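Local atomic coordinates of dihydroneopterin triphosphate diphosphatase (Escherichia coli O157:H7, PDB entry 5U7F), a protein that hydrolyses dihydroneopterin triphosphate to the monophosphate and pyrophosphate in folate biosynthesis, and probably also nucleoside triphosphates such as dATP, using divalent metal ions. Residues 15-20 with 104-109; 61-66 with 111-116; 37-42 with 55-60. All coordinates share one frame; numbering follows the deposited sequence.

Interaction 1: residues 15-20 with 104-109; sequences VIYAQD and CLALPH
Tyr17 and Ala106 face each other in a parallel beta pair: the tyrosine ring leans over the neighbouring strand, with CA of Ala106 over one ring face, 4.2 Å from its centroid and 19° off the normal, a CH-pi contact. The methyl CB of Ala106 sits 3.7 Å from CZ of Tyr17. With CG between the backbone N and the carbonyl carbon (chi1 70°), the ring leaves the sheet face on a slant toward strand 97-107, against Ala106. The same residue takes part in two rungs of the ladder: its N donates to Leu105 O (3.0 Å) and its O accepts from Leu107 N (2.8 Å). Two further rungs, Leu105 N to Val15 O and Gln19 N to Leu107 O, complete it, the last being nearly straight. On the other face of the sheet Ile16 CG2 meets Leu107 CD1 at 3.9 Å, and Ile16 runs beside Leu105. Past the strand ends, His109 ND1 donates to Asp20 OD2 (2.8 Å) from above the carboxylate plane, carboxylate and imidazole planes being 78° apart; this polar link is at the surface. Outward from the pair, helix 49-61 packs on the face of Ile16 and Leu105, while helix 136-147 covers Val15 and Cys104 on the opposite face, where Cys104 is disulfide-bonded to Cys75 of edge strand 72-82. Strands 10-18 and 97-107 lie inside the alpha/beta/alpha sandwich of the Nudix fold.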
ATOM      1  N   VAL A  15       0.992   2.585  -4.182  1.00 12.39           N
ATOM      2  CA  VAL A  15       1.682   1.705  -5.101  1.00 13.39           C
ATOM      3  C   VAL A  15       3.027   2.315  -5.415  1.00 16.67           C
ATOM      4  O   VAL A  15       3.133   3.376  -6.059  1.00 17.25           O
ATOM      5  CB  VAL A  15       0.857   1.449  -6.385  1.00 15.77           C
ATOM      6  CG1 VAL A  15       1.572   0.494  -7.267  1.00 19.42           C
ATOM      7  CG2 VAL A  15      -0.506   0.857  -6.031  1.00 19.40           C
ATOM      8  N   ILE A  16       4.053   1.640  -4.914  1.00 14.35           N
ATOM      9  CA  ILE A  16       5.444   1.996  -5.152  1.00 19.93           C
ATOM     10  C   ILE A  16       6.026   1.209  -6.324  1.00 18.45           C
ATOM     11  O   ILE A  16       5.913  -0.009  -6.422  1.00 14.48           O
ATOM     12  CB  ILE A  16       6.304   1.771  -3.885  1.00 19.84           C
ATOM     13  CG1 ILE A  16       5.803   2.674  -2.767  1.00 20.39           C
ATOM     14  CG2 ILE A  16       7.795   2.054  -4.165  1.00 22.51           C
ATOM     15  CD1 ILE A  16       6.537   2.588  -1.463  1.00 21.17           C
ATOM     16  N   TYR A  17       6.674   1.928  -7.237  1.00 18.47           N
ATOM     17  CA  TYR A  17       7.254   1.285  -8.401  1.00 16.26           C
ATOM     18  C   TYR A  17       8.444   2.079  -8.901  1.00 13.77           C
ATOM     19  O   TYR A  17       8.607   3.239  -8.585  1.00 20.94           O
ATOM     20  CB  TYR A  17       6.232   1.107  -9.511  1.00 14.55           C
ATOM     21  CG  TYR A  17       5.784   2.400 -10.182  1.00 17.32           C
ATOM     22  CD1 TYR A  17       4.874   3.248  -9.573  1.00 21.19           C
ATOM     23  CD2 TYR A  17       6.291   2.766 -11.426  1.00 22.17           C
ATOM     24  CE1 TYR A  17       4.468   4.426 -10.183  1.00 19.96           C
ATOM     25  CE2 TYR A  17       5.898   3.922 -12.041  1.00 25.13           C
ATOM     26  CZ  TYR A  17       4.992   4.762 -11.422  1.00 23.43           C
ATOM     27  OH  TYR A  17       4.578   5.919 -12.040  1.00 30.56           O
ATOM     28  N   ALA A  18       9.322   1.390  -9.624  1.00 22.07           N
ATOM     29  CA  ALA A  18      10.495   2.034 -10.173  1.00 19.16           C
ATOM     30  C   ALA A  18      10.176   2.529 -11.561  1.00 17.26           C
ATOM     31  O   ALA A  18       9.711   1.763 -12.399  1.00 19.52           O
ATOM     32  CB  ALA A  18      11.669   1.076 -10.221  1.00 23.07           C
ATOM     33  N   GLN A  19      10.489   3.791 -11.808  1.00 22.10           N
ATOM     34  CA  GLN A  19      10.255   4.401 -13.125  1.00 29.93           C
ATOM     35  C   GLN A  19      11.039   3.741 -14.273  1.00 27.41           C
ATOM     36  O   GLN A  19      10.507   3.535 -15.352  1.00 25.03           O
ATOM     37  CB  GLN A  19      10.602   5.875 -13.078  1.00 29.06           C
ATOM     38  CG  GLN A  19      10.305   6.631 -14.396  1.00 36.11           C
ATOM     39  CD  GLN A  19       8.841   6.535 -14.841  1.00 33.83           C
ATOM     40  OE1 GLN A  19       7.931   6.469 -14.017  1.00 45.61           O
ATOM     41  NE2 GLN A  19       8.614   6.541 -16.149  1.00 42.72           N
ATOM     42  N   ASP A  20      12.301   3.404 -14.064  1.00 27.09           N
ATOM     43  CA  ASP A  20      13.067   2.846 -15.177  1.00 27.67           C
ATOM     44  C   ASP A  20      12.636   1.404 -15.552  1.00 26.25           C
ATOM     45  O   ASP A  20      12.429   1.124 -16.726  1.00 22.50           O
ATOM     46  CB  ASP A  20      14.564   2.929 -14.868  1.00 27.09           C
ATOM     47  CG  ASP A  20      14.990   2.045 -13.705  1.00 36.05           C
ATOM     48  OD1 ASP A  20      14.114   1.422 -13.055  1.00 27.64           O
ATOM     49  OD2 ASP A  20      16.213   1.993 -13.441  1.00 35.01           O
ATOM     50  N   CYS A 104       0.197   6.805  -5.834  1.00 15.51           N
ATOM     51  CA  CYS A 104       1.236   6.198  -6.665  1.00 19.87           C
ATOM     52  C   CYS A 104       2.543   6.880  -6.270  1.00 18.25           C
ATOM     53  O   CYS A 104       2.556   8.070  -5.979  1.00 21.10           O
ATOM     54  CB  CYS A 104       0.902   6.373  -8.165  1.00 29.42           C
ATOM     55  SG  CYS A 104      -0.900   6.237  -8.542  1.00 59.67           S
ATOM     56  N   LEU A 105       3.624   6.119  -6.161  1.00 21.58           N
ATOM     57  CA  LEU A 105       4.929   6.700  -5.869  1.00 19.09           C
ATOM     58  C   LEU A 105       5.979   6.067  -6.771  1.00 15.40           C
ATOM     59  O   LEU A 105       6.271   4.878  -6.695  1.00 20.65           O
ATOM     60  CB  LEU A 105       5.306   6.534  -4.395  1.00 23.44           C
ATOM     61  CG  LEU A 105       6.727   6.981  -4.024  1.00 23.24           C
ATOM     62  CD1 LEU A 105       6.890   8.478  -4.276  1.00 28.09           C
ATOM     63  CD2 LEU A 105       7.061   6.635  -2.597  1.00 23.44           C
ATOM     64  N   ALA A 106       6.539   6.906  -7.635  1.00 17.22           N
ATOM     65  CA  ALA A 106       7.514   6.491  -8.619  1.00 24.01           C
ATOM     66  C   ALA A 106       8.892   6.783  -8.050  1.00 18.47           C
ATOM     67  O   ALA A 106       9.174   7.922  -7.724  1.00 27.68           O
ATOM     68  CB  ALA A 106       7.294   7.232  -9.921  1.00 25.81           C
ATOM     69  N   LEU A 107       9.709   5.747  -7.863  1.00 21.22           N
ATOM     70  CA  LEU A 107      11.108   5.943  -7.532  1.00 23.25           C
ATOM     71  C   LEU A 107      11.896   5.938  -8.831  1.00 24.44           C
ATOM     72  O   LEU A 107      11.464   5.343  -9.823  1.00 26.28           O
ATOM     73  CB  LEU A 107      11.619   4.857  -6.596  1.00 21.88           C
ATOM     74  CG  LEU A 107      10.796   4.657  -5.323  1.00 16.57           C
ATOM     75  CD1 LEU A 107      11.384   3.515  -4.510  1.00 31.30           C
ATOM     76  CD2 LEU A 107      10.711   5.933  -4.486  1.00 19.86           C
ATOM     77  N   PRO A 108      13.055   6.602  -8.847  1.00 25.74           N
ATOM     78  CA  PRO A 108      13.767   6.612 -10.124  1.00 23.06           C
ATOM     79  C   PRO A 108      14.346   5.260 -10.509  1.00 27.51           C
ATOM     80  O   PRO A 108      14.403   4.944 -11.701  1.00 30.49           O
ATOM     81  CB  PRO A 108      14.886   7.647  -9.904  1.00 31.54           C
ATOM     82  CG  PRO A 108      14.996   7.821  -8.439  1.00 30.41           C
ATOM     83  CD  PRO A 108      13.638   7.541  -7.873  1.00 30.51           C
ATOM     84  N   HIS A 109      14.722   4.468  -9.508  1.00 26.02           N
ATOM     85  CA  HIS A 109      15.310   3.148  -9.702  1.00 23.50           C
ATOM     86  C   HIS A 109      14.809   2.196  -8.617  1.00 22.65           C
ATOM     87  O   HIS A 109      14.386   2.632  -7.546  1.00 23.24           O
ATOM     88  CB  HIS A 109      16.849   3.196  -9.640  1.00 24.97           C
ATOM     89  CG  HIS A 109      17.485   4.155 -10.611  1.00 31.56           C
ATOM     90  ND1 HIS A 109      17.728   3.833 -11.929  1.00 31.25           N
ATOM     91  CD2 HIS A 109      17.926   5.425 -10.447  1.00 35.81           C
ATOM     92  CE1 HIS A 109      18.295   4.862 -12.536  1.00 35.31           C
ATOM     93  NE2 HIS A 109      18.425   5.843 -11.660  1.00 33.97           N
TER

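Interaction 2: residues 61-66 with 111-116; sequences VTIDVV and RQIVFT
The C-terminal end of the Nudix box is where Thr62 and Val114 meet, just beyond the catalytic helix 49-61. Thr62 OG1 donates to Val114 O over 2.7 Å, approaching from 40° above the carbonyl plane. Its chi1 of -30° is well away from a staggered value and swings OG1 beside the backbone N, towards the carbonyl of Val114. A water joins the same two segments by donating to Val61 O and accepting from Val114 N (3.0 Å). Thr62 has positive phi and is the first residue to leave the helix, so the chain turns here, as expected at the box position usually held by glycine in this family. Beneath the polar pair, Val61 CB packs on Ile113 CG2 at 3.7 Å, and the tip of Ile63 reaches that of Ile113, CD1 to CD1, at 4.1 Å. Arg111 folds over Ile63: its chain bends at chi3 (79°), bringing one guanidinium face over CD1, with NH1 3.8 Å from Ile63 CG1. The charge of that guanidinium is met by a salt bridge from NH1 to Glu68. Behind the apolar layer, Leu27 touches Val61 and Leu25 touches Ile113, both from strand 23-29.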
ATOM      1  N   VAL A  61       8.582   1.563   4.755  1.00 18.70           N
ATOM      2  CA  VAL A  61       9.722   1.274   3.913  1.00 25.80           C
ATOM      3  C   VAL A  61      10.821   2.323   4.051  1.00 22.08           C
ATOM      4  O   VAL A  61      11.723   2.356   3.232  1.00 22.22           O
ATOM      5  CB  VAL A  61       9.314   1.121   2.438  1.00 24.28           C
ATOM      6  CG1 VAL A  61       8.336  -0.049   2.297  1.00 29.57           C
ATOM      7  CG2 VAL A  61       8.707   2.404   1.886  1.00 28.17           C
ATOM      8  N   THR A  62      10.766   3.132   5.111  1.00 24.84           N
ATOM      9  CA  THR A  62      11.836   4.098   5.423  1.00 32.45           C
ATOM     10  C   THR A  62      12.225   5.010   4.249  1.00 34.30           C
ATOM     11  O   THR A  62      13.393   5.334   4.056  1.00 29.20           O
ATOM     12  CB  THR A  62      13.119   3.373   5.907  1.00 37.86           C
ATOM     13  OG1 THR A  62      12.775   2.148   6.577  1.00 37.17           O
ATOM     14  CG2 THR A  62      13.887   4.286   6.854  1.00 36.03           C
ATOM     15  N   ILE A  63      11.239   5.404   3.454  1.00 31.81           N
ATOM     16  CA  ILE A  63      11.449   6.348   2.371  1.00 28.25           C
ATOM     17  C   ILE A  63      10.790   7.641   2.798  1.00 32.78           C
ATOM     18  O   ILE A  63       9.601   7.661   3.066  1.00 31.39           O
ATOM     19  CB  ILE A  63      10.865   5.830   1.031  1.00 26.96           C
ATOM     20  CG1 ILE A  63      11.690   4.640   0.562  1.00 25.79           C
ATOM     21  CG2 ILE A  63      10.824   6.950  -0.025  1.00 33.63           C
ATOM     22  CD1 ILE A  63      11.299   4.028  -0.782  1.00 18.91           C
ATOM     23  N   ASP A  64      11.577   8.705   2.921  1.00 30.87           N
ATOM     24  CA  ASP A  64      11.052  10.015   3.265  1.00 36.25           C
ATOM     25  C   ASP A  64      10.831  10.833   1.994  1.00 39.10           C
ATOM     26  O   ASP A  64      11.780  11.158   1.283  1.00 33.62           O
ATOM     27  CB  ASP A  64      12.001  10.747   4.207  1.00 38.66           C
ATOM     28  CG  ASP A  64      11.416  12.036   4.733  1.00 46.43           C
ATOM     29  OD1 ASP A  64      10.513  12.610   4.073  1.00 47.71           O
ATOM     30  OD2 ASP A  64      11.859  12.483   5.814  1.00 52.95           O
ATOM     31  N   VAL A  65       9.579  11.195   1.735  1.00 37.59           N
ATOM     32  CA  VAL A  65       9.198  11.745   0.425  1.00 32.60           C
ATOM     33  C   VAL A  65       9.497  13.239   0.318  1.00 38.68           C
ATOM     34  O   VAL A  65       9.793  13.746  -0.764  1.00 31.99           O
ATOM     35  CB  VAL A  65       7.676  11.486   0.140  1.00 34.31           C
ATOM     36  CG1 VAL A  65       7.191  12.271  -1.065  1.00 37.72           C
ATOM     37  CG2 VAL A  65       7.422  10.005  -0.084  1.00 30.63           C
ATOM     38  N   VAL A  66       9.387  13.952   1.430  1.00 38.45           N
ATOM     39  CA  VAL A  66       9.676  15.383   1.441  1.00 40.75           C
ATOM     40  C   VAL A  66      11.156  15.612   1.219  1.00 40.84           C
ATOM     41  O   VAL A  66      11.555  16.357   0.321  1.00 45.23           O
ATOM     42  CB  VAL A  66       9.258  16.037   2.770  1.00 43.49           C
ATOM     43  CG1 VAL A  66       9.644  17.533   2.803  1.00 44.26           C
ATOM     44  CG2 VAL A  66       7.779  15.843   2.987  1.00 42.60           C
ATOM     45  N   ARG A 111      15.495  -0.003  -5.506  1.00 29.33           N
ATOM     46  CA  ARG A 111      16.486   0.184  -4.451  1.00 27.49           C
ATOM     47  C   ARG A 111      16.319  -0.836  -3.354  1.00 35.41           C
ATOM     48  O   ARG A 111      15.357  -1.600  -3.308  1.00 27.17           O
ATOM     49  CB  ARG A 111      16.398   1.584  -3.840  1.00 27.27           C
ATOM     50  CG  ARG A 111      15.097   1.848  -3.106  1.00 26.05           C
ATOM     51  CD  ARG A 111      15.127   3.086  -2.241  1.00 32.97           C
ATOM     52  NE  ARG A 111      14.957   4.301  -3.031  1.00 33.19           N
ATOM     53  CZ  ARG A 111      14.849   5.519  -2.514  1.00 33.91           C
ATOM     54  NH1 ARG A 111      14.878   5.691  -1.199  1.00 30.66           N
ATOM     55  NH2 ARG A 111      14.702   6.567  -3.322  1.00 41.42           N
ATOM     56  N   GLN A 112      17.251  -0.775  -2.429  1.00 31.86           N
ATOM     57  CA  GLN A 112      17.310  -1.694  -1.322  1.00 38.19           C
ATOM     58  C   GLN A 112      16.401  -1.123  -0.244  1.00 35.67           C
ATOM     59  O   GLN A 112      16.538   0.041   0.107  1.00 41.11           O
ATOM     60  CB  GLN A 112      18.767  -1.840  -0.865  1.00 41.67           C
ATOM     61  CG  GLN A 112      19.773  -2.113  -2.041  1.00 52.31           C
ATOM     62  CD  GLN A 112      20.126  -0.877  -2.928  1.00 55.47           C
ATOM     63  OE1 GLN A 112      19.928   0.285  -2.536  1.00 36.09           O
ATOM     64  NE2 GLN A 112      20.643  -1.147  -4.135  1.00 49.37           N
ATOM     65  N   ILE A 113      15.444  -1.922   0.240  1.00 32.64           N
ATOM     66  CA  ILE A 113      14.422  -1.459   1.168  1.00 30.23           C
ATOM     67  C   ILE A 113      14.610  -1.988   2.594  1.00 29.54           C
ATOM     68  O   ILE A 113      14.737  -3.190   2.806  1.00 31.94           O
ATOM     69  CB  ILE A 113      12.989  -1.888   0.675  1.00 29.53           C
ATOM     70  CG1 ILE A 113      12.685  -1.329  -0.719  1.00 25.55           C
ATOM     71  CG2 ILE A 113      11.895  -1.452   1.660  1.00 32.99           C
ATOM     72  CD1 ILE A 113      12.662   0.167  -0.785  1.00 31.43           C
ATOM     73  N   VAL A 114      14.599  -1.070   3.551  1.00 27.33           N
ATOM     74  CA  VAL A 114      14.507  -1.404   4.959  1.00 27.80           C
ATOM     75  C   VAL A 114      13.073  -1.291   5.428  1.00 29.40           C
ATOM     76  O   VAL A 114      12.489  -0.210   5.381  1.00 29.01           O
ATOM     77  CB  VAL A 114      15.394  -0.485   5.793  1.00 32.56           C
ATOM     78  CG1 VAL A 114      15.229  -0.778   7.268  1.00 31.18           C
ATOM     79  CG2 VAL A 114      16.837  -0.660   5.364  1.00 34.20           C
ATOM     80  N   PHE A 115      12.511  -2.406   5.898  1.00 23.56           N
ATOM     81  CA  PHE A 115      11.083  -2.463   6.232  1.00 29.79           C
ATOM     82  C   PHE A 115      10.881  -2.716   7.721  1.00 36.18           C
ATOM     83  O   PHE A 115      11.787  -3.220   8.391  1.00 36.06           O
ATOM     84  CB  PHE A 115      10.393  -3.552   5.395  1.00 24.85           C
ATOM     85  CG  PHE A 115      11.111  -4.873   5.411  1.00 34.40           C
ATOM     86  CD1 PHE A 115      12.056  -5.172   4.442  1.00 31.03           C
ATOM     87  CD2 PHE A 115      10.854  -5.812   6.399  1.00 28.01           C
ATOM     88  CE1 PHE A 115      12.733  -6.382   4.451  1.00 29.82           C
ATOM     89  CE2 PHE A 115      11.536  -7.034   6.420  1.00 30.66           C
ATOM     90  CZ  PHE A 115      12.473  -7.318   5.433  1.00 35.01           C
ATOM     91  N   THR A 116       9.698  -2.369   8.226  1.00 36.70           N
ATOM     92  CA  THR A 116       9.389  -2.475   9.659  1.00 36.75           C
ATOM     93  C   THR A 116       8.144  -3.337   9.954  1.00 36.56           C
ATOM     94  O   THR A 116       8.120  -4.116  10.908  1.00 44.60           O
ATOM     95  CB  THR A 116       9.186  -1.069  10.257  1.00 35.52           C
ATOM     96  OG1 THR A 116       8.109  -0.408   9.584  1.00 39.05           O
ATOM     97  CG2 THR A 116      10.434  -0.233  10.095  1.00 38.01           C
TER
HETATM   98  O   HOH W   1      14.162   1.790   2.806  1.00 34.49           O

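Interaction 3: residues 37-42 with 55-60. With CO (cobalt (II) ion), chain F; CO (cobalt (II) ion), chain E; CO (cobalt (II) ion), chain D; SO4 (sulfate ion), chain C.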
ATOM      1  N   GLN A  37       1.740  -7.278  -0.622  1.00 16.47           N
ATOM      2  CA  GLN A  37       1.010  -6.027  -0.898  1.00 18.87           C
ATOM      3  C   GLN A  37       1.934  -4.861  -1.108  1.00 15.37           C
ATOM      4  O   GLN A  37       3.109  -4.905  -0.708  1.00 16.82           O
ATOM      5  CB  GLN A  37       0.088  -5.707   0.264  1.00 14.87           C
ATOM      6  CG  GLN A  37       0.802  -5.650   1.582  1.00 16.31           C
ATOM      7  CD  GLN A  37       0.052  -4.946   2.687  1.00 26.29           C
ATOM      8  OE1 GLN A  37       0.598  -4.724   3.784  1.00 24.73           O
ATOM      9  NE2 GLN A  37      -1.218  -4.632   2.441  1.00 24.78           N
ATOM     10  N   SER A  38       1.413  -3.801  -1.720  1.00 15.36           N
ATOM     11  CA  SER A  38       2.036  -2.493  -1.660  1.00 17.37           C
ATOM     12  C   SER A  38       1.811  -1.901  -0.242  1.00 14.18           C
ATOM     13  O   SER A  38       1.280  -2.585   0.660  1.00 15.62           O
ATOM     14  CB  SER A  38       1.455  -1.572  -2.764  1.00 16.72           C
ATOM     15  OG  SER A  38       1.324  -2.272  -3.999  1.00 14.16           O
ATOM     16  N   VAL A  39       2.273  -0.680  -0.005  1.00 15.86           N
ATOM     17  CA  VAL A  39       2.091  -0.050   1.302  1.00 18.33           C
ATOM     18  C   VAL A  39       0.606   0.280   1.553  1.00 17.59           C
ATOM     19  O   VAL A  39      -0.026   0.902   0.720  1.00 16.96           O
ATOM     20  CB  VAL A  39       2.951   1.210   1.407  1.00 19.07           C
ATOM     21  CG1 VAL A  39       2.579   2.058   2.596  1.00 17.94           C
ATOM     22  CG2 VAL A  39       4.425   0.817   1.496  1.00 23.14           C
ATOM     23  N   THR A  40       0.047  -0.183   2.673  1.00 17.27           N
ATOM     24  CA  THR A  40      -1.321   0.206   3.072  1.00 17.76           C
ATOM     25  C   THR A  40      -1.261   0.689   4.507  1.00 23.04           C
ATOM     26  O   THR A  40      -0.336   0.350   5.235  1.00 20.49           O
ATOM     27  CB  THR A  40      -2.368  -0.935   2.948  1.00 23.79           C
ATOM     28  OG1 THR A  40      -2.094  -1.966   3.902  1.00 31.35           O
ATOM     29  CG2 THR A  40      -2.398  -1.514   1.555  1.00 24.93           C
ATOM     30  N   GLY A  41      -2.223   1.513   4.911  1.00 21.12           N
ATOM     31  CA  GLY A  41      -2.294   1.927   6.295  1.00 17.50           C
ATOM     32  C   GLY A  41      -3.563   2.687   6.583  1.00 17.84           C
ATOM     33  O   GLY A  41      -4.126   3.298   5.669  1.00 16.16           O
ATOM     34  N   SER A  42      -3.999   2.640   7.841  1.00 17.30           N
ATOM     35  CA  SER A  42      -5.167   3.411   8.299  1.00 23.07           C
ATOM     36  C   SER A  42      -4.896   4.910   8.341  1.00 20.31           C
ATOM     37  O   SER A  42      -3.799   5.349   8.684  1.00 22.06           O
ATOM     38  CB  SER A  42      -5.613   2.952   9.694  1.00 22.85           C
ATOM     39  OG  SER A  42      -6.141   1.642   9.676  1.00 25.23           O
ATOM     40  N   ARG A  55       3.106   9.294   5.680  1.00 27.22           N
ATOM     41  CA  ARG A  55       3.555   8.781   6.964  1.00 20.66           C
ATOM     42  C   ARG A  55       3.832   7.290   6.887  1.00 26.81           C
ATOM     43  O   ARG A  55       4.869   6.840   7.347  1.00 23.11           O
ATOM     44  CB  ARG A  55       2.548   9.052   8.061  1.00 29.66           C
ATOM     45  CG  ARG A  55       2.962   8.432   9.407  1.00 26.98           C
ATOM     46  CD  ARG A  55       1.946   8.605  10.457  1.00 27.64           C
ATOM     47  NE  ARG A  55       0.598   8.332   9.962  1.00 25.13           N
ATOM     48  CZ  ARG A  55       0.084   7.121   9.803  1.00 25.07           C
ATOM     49  NH1 ARG A  55       0.788   6.035  10.132  1.00 27.20           N
ATOM     50  NH2 ARG A  55      -1.151   6.998   9.333  1.00 28.63           N
ATOM     51  N   GLU A  56       2.891   6.523   6.339  1.00 22.15           N
ATOM     52  CA  GLU A  56       3.044   5.084   6.213  1.00 21.31           C
ATOM     53  C   GLU A  56       4.229   4.713   5.312  1.00 21.81           C
ATOM     54  O   GLU A  56       4.887   3.709   5.520  1.00 23.49           O
ATOM     55  CB  GLU A  56       1.760   4.478   5.668  1.00 19.73           C
ATOM     56  CG  GLU A  56       0.606   4.574   6.640  1.00 17.72           C
ATOM     57  CD  GLU A  56       0.680   3.566   7.817  1.00 24.05           C
ATOM     58  OE1 GLU A  56       1.440   2.600   7.697  1.00 26.61           O
ATOM     59  OE2 GLU A  56      -0.048   3.742   8.834  1.00 25.27           O
ATOM     60  N   VAL A  57       4.505   5.524   4.302  1.00 20.95           N
ATOM     61  CA  VAL A  57       5.619   5.220   3.422  1.00 22.39           C
ATOM     62  C   VAL A  57       6.924   5.379   4.214  1.00 19.53           C
ATOM     63  O   VAL A  57       7.830   4.551   4.089  1.00 22.88           O
ATOM     64  CB  VAL A  57       5.614   6.106   2.163  1.00 28.39           C
ATOM     65  CG1 VAL A  57       6.960   6.024   1.424  1.00 26.82           C
ATOM     66  CG2 VAL A  57       4.464   5.673   1.245  1.00 23.71           C
ATOM     67  N   LYS A  58       6.989   6.422   5.047  1.00 26.57           N
ATOM     68  CA  LYS A  58       8.157   6.614   5.922  1.00 31.39           C
ATOM     69  C   LYS A  58       8.286   5.448   6.913  1.00 23.96           C
ATOM     70  O   LYS A  58       9.340   4.841   7.002  1.00 29.08           O
ATOM     71  CB  LYS A  58       8.066   7.943   6.677  1.00 30.40           C
ATOM     72  CG  LYS A  58       9.412   8.650   6.851  1.00 47.03           C
ATOM     73  CD  LYS A  58       9.325   9.838   7.812  1.00 51.27           C
ATOM     74  CE  LYS A  58      10.720  10.352   8.172  1.00 55.62           C
ATOM     75  NZ  LYS A  58      10.700  11.447   9.197  1.00 57.05           N
ATOM     76  N   GLU A  59       7.197   5.138   7.629  1.00 26.02           N
ATOM     77  CA  GLU A  59       7.163   4.040   8.627  1.00 25.91           C
ATOM     78  C   GLU A  59       7.463   2.646   8.060  1.00 30.05           C
ATOM     79  O   GLU A  59       8.218   1.880   8.667  1.00 32.22           O
ATOM     80  CB  GLU A  59       5.781   3.980   9.327  1.00 30.39           C
ATOM     81  CG  GLU A  59       5.452   5.162  10.256  1.00 33.47           C
ATOM     82  CD  GLU A  59       4.044   5.076  10.901  1.00 39.55           C
ATOM     83  OE1 GLU A  59       3.656   6.020  11.634  1.00 36.46           O
ATOM     84  OE2 GLU A  59       3.338   4.059  10.689  1.00 39.74           O
ATOM     85  N   GLU A  60       6.875   2.309   6.914  1.00 19.49           N
ATOM     86  CA  GLU A  60       6.899   0.944   6.408  1.00 23.66           C
ATOM     87  C   GLU A  60       8.069   0.596   5.505  1.00 23.43           C
ATOM     88  O   GLU A  60       8.488  -0.555   5.462  1.00 25.84           O
ATOM     89  CB  GLU A  60       5.605   0.653   5.653  1.00 23.01           C
ATOM     90  CG  GLU A  60       4.375   0.692   6.606  1.00 23.74           C
ATOM     91  CD  GLU A  60       3.160  -0.042   6.110  1.00 25.99           C
ATOM     92  OE1 GLU A  60       3.193  -0.537   4.978  1.00 21.65           O
ATOM     93  OE2 GLU A  60       2.152  -0.112   6.872  1.00 25.85           O
TER
HETATM   94 CO    CO F 205       0.398  -1.136   6.446  0.77 23.18          CO
HETATM   95 CO    CO E 204       1.578   0.792   8.677  0.99 25.21          CO
HETATM   96 CO    CO D 203      -0.751   2.572  10.459  0.81 24.81          CO
HETATM   97  S   SO4 C 202      -1.515  -0.299   9.035  0.61 23.36           S
HETATM   98  O1  SO4 C 202      -2.606  -0.966   8.305  1.00 30.48           O
HETATM   99  O2  SO4 C 202      -1.191  -1.117  10.207  0.85 35.31           O
HETATM  100  O3  SO4 C 202      -0.345  -0.149   8.150  1.00 22.48           O
HETATM  101  O4  SO4 C 202      -1.950   1.014   9.496  1.00 28.04           O
HETATM  102  O   HOH W   2       1.096  -1.998   4.559  1.00 26.94           O
HETATM  103  O   HOH W   3      -2.378   3.945  10.606  1.00 31.89           O
HETATM  104  O   HOH W   4       0.545   3.725  11.748  1.00 36.63           O
HETATM  105  O   HOH W   5       3.421   1.488   9.521  1.00 29.49           O
HETATM  106  O   HOH W   6      -1.473   1.492  12.339  1.00 30.54           O
HETATM  107  O   HOH W   7       0.913   1.444  10.355  1.00 30.97           O
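Arg55 reaches Ser42 at the start of the helical segment: NH2 gives a weak hydrogen bond to Ser42 O (3.2 Å), with the oxygen at the guanidinium edge. The bend at chi3 (44°) turns the group toward the following residues, where NH1 forms salt bridges to Glu56 OE2 (2.8 Å) and, more weakly, Glu59 OE1; NH2 is also paired with Glu47. Glu56 then lays its carboxylate against the backbone of Gly41, CD to CA 3.7 Å. Its chain bends at chi2 (-75°), and the two oxygens divide between metals: OE1 binds the cobalt of chain E and OE2 that of chain D, each at 2.1 Å. Val57 adds a purely apolar touch, CG2 to Val39 CG1. Glu59 works in the second shell, OE2 accepting from waters on the cobalts of chains D and E. Glu60 OE2 bridges the cobalts of chains E and F, the latter also held by the backbone O of Thr40 (2.0 Å). Its other oxygen, OE1, accepts from a water bound to the chain F cobalt and packs 3.6 Å from Val39 CG1. A sulfate, probably from the crystallisation liquor, bridges these three ions, O3 to those of chains E and F, O4 to that of chain D, and takes a hydrogen bond from Ser42 N to O4 (3.1 Å); it may mark where substrate phosphate would lie. The sequence Arg55 to Glu60 matches the REUXEE core of the Nudix box, and Glu117 adds ligands to the cobalts of chains E and F. Strand 36-42, hydrogen-bonded through its backbone to strands 10-18 and 23-29, presents Val39 to helix 49-61, the axes of 39-42 and 55-60 making an angle of 118°, with the metals near Thr40 and Gly41, while Val57 also rests on Val14 of strand 10-18.

Overall arrangement
All three contacts involve helix 49-61 or the sheet beneath it, but at different depths. Interaction 3 is buried, its centre about 6 Å from that of the chain, and is dominated by metal coordination and carboxylates; interactions 1 and 2, with centres about 13 Å from it, are partly buried, one a regular strand ladder, the other two irregular segments joined by a hydroxyl, a water and apolar packing. Interactions 1 and 3 share the sheet, Ile16 CD1 lying 4.0 Å from Val39 CG2. Interaction 2 continues the helix of interaction 3 and meets interaction 1 through Leu107 CD1 and Ile63 CD1, 3.8 Å apart, so one apolar layer links all three.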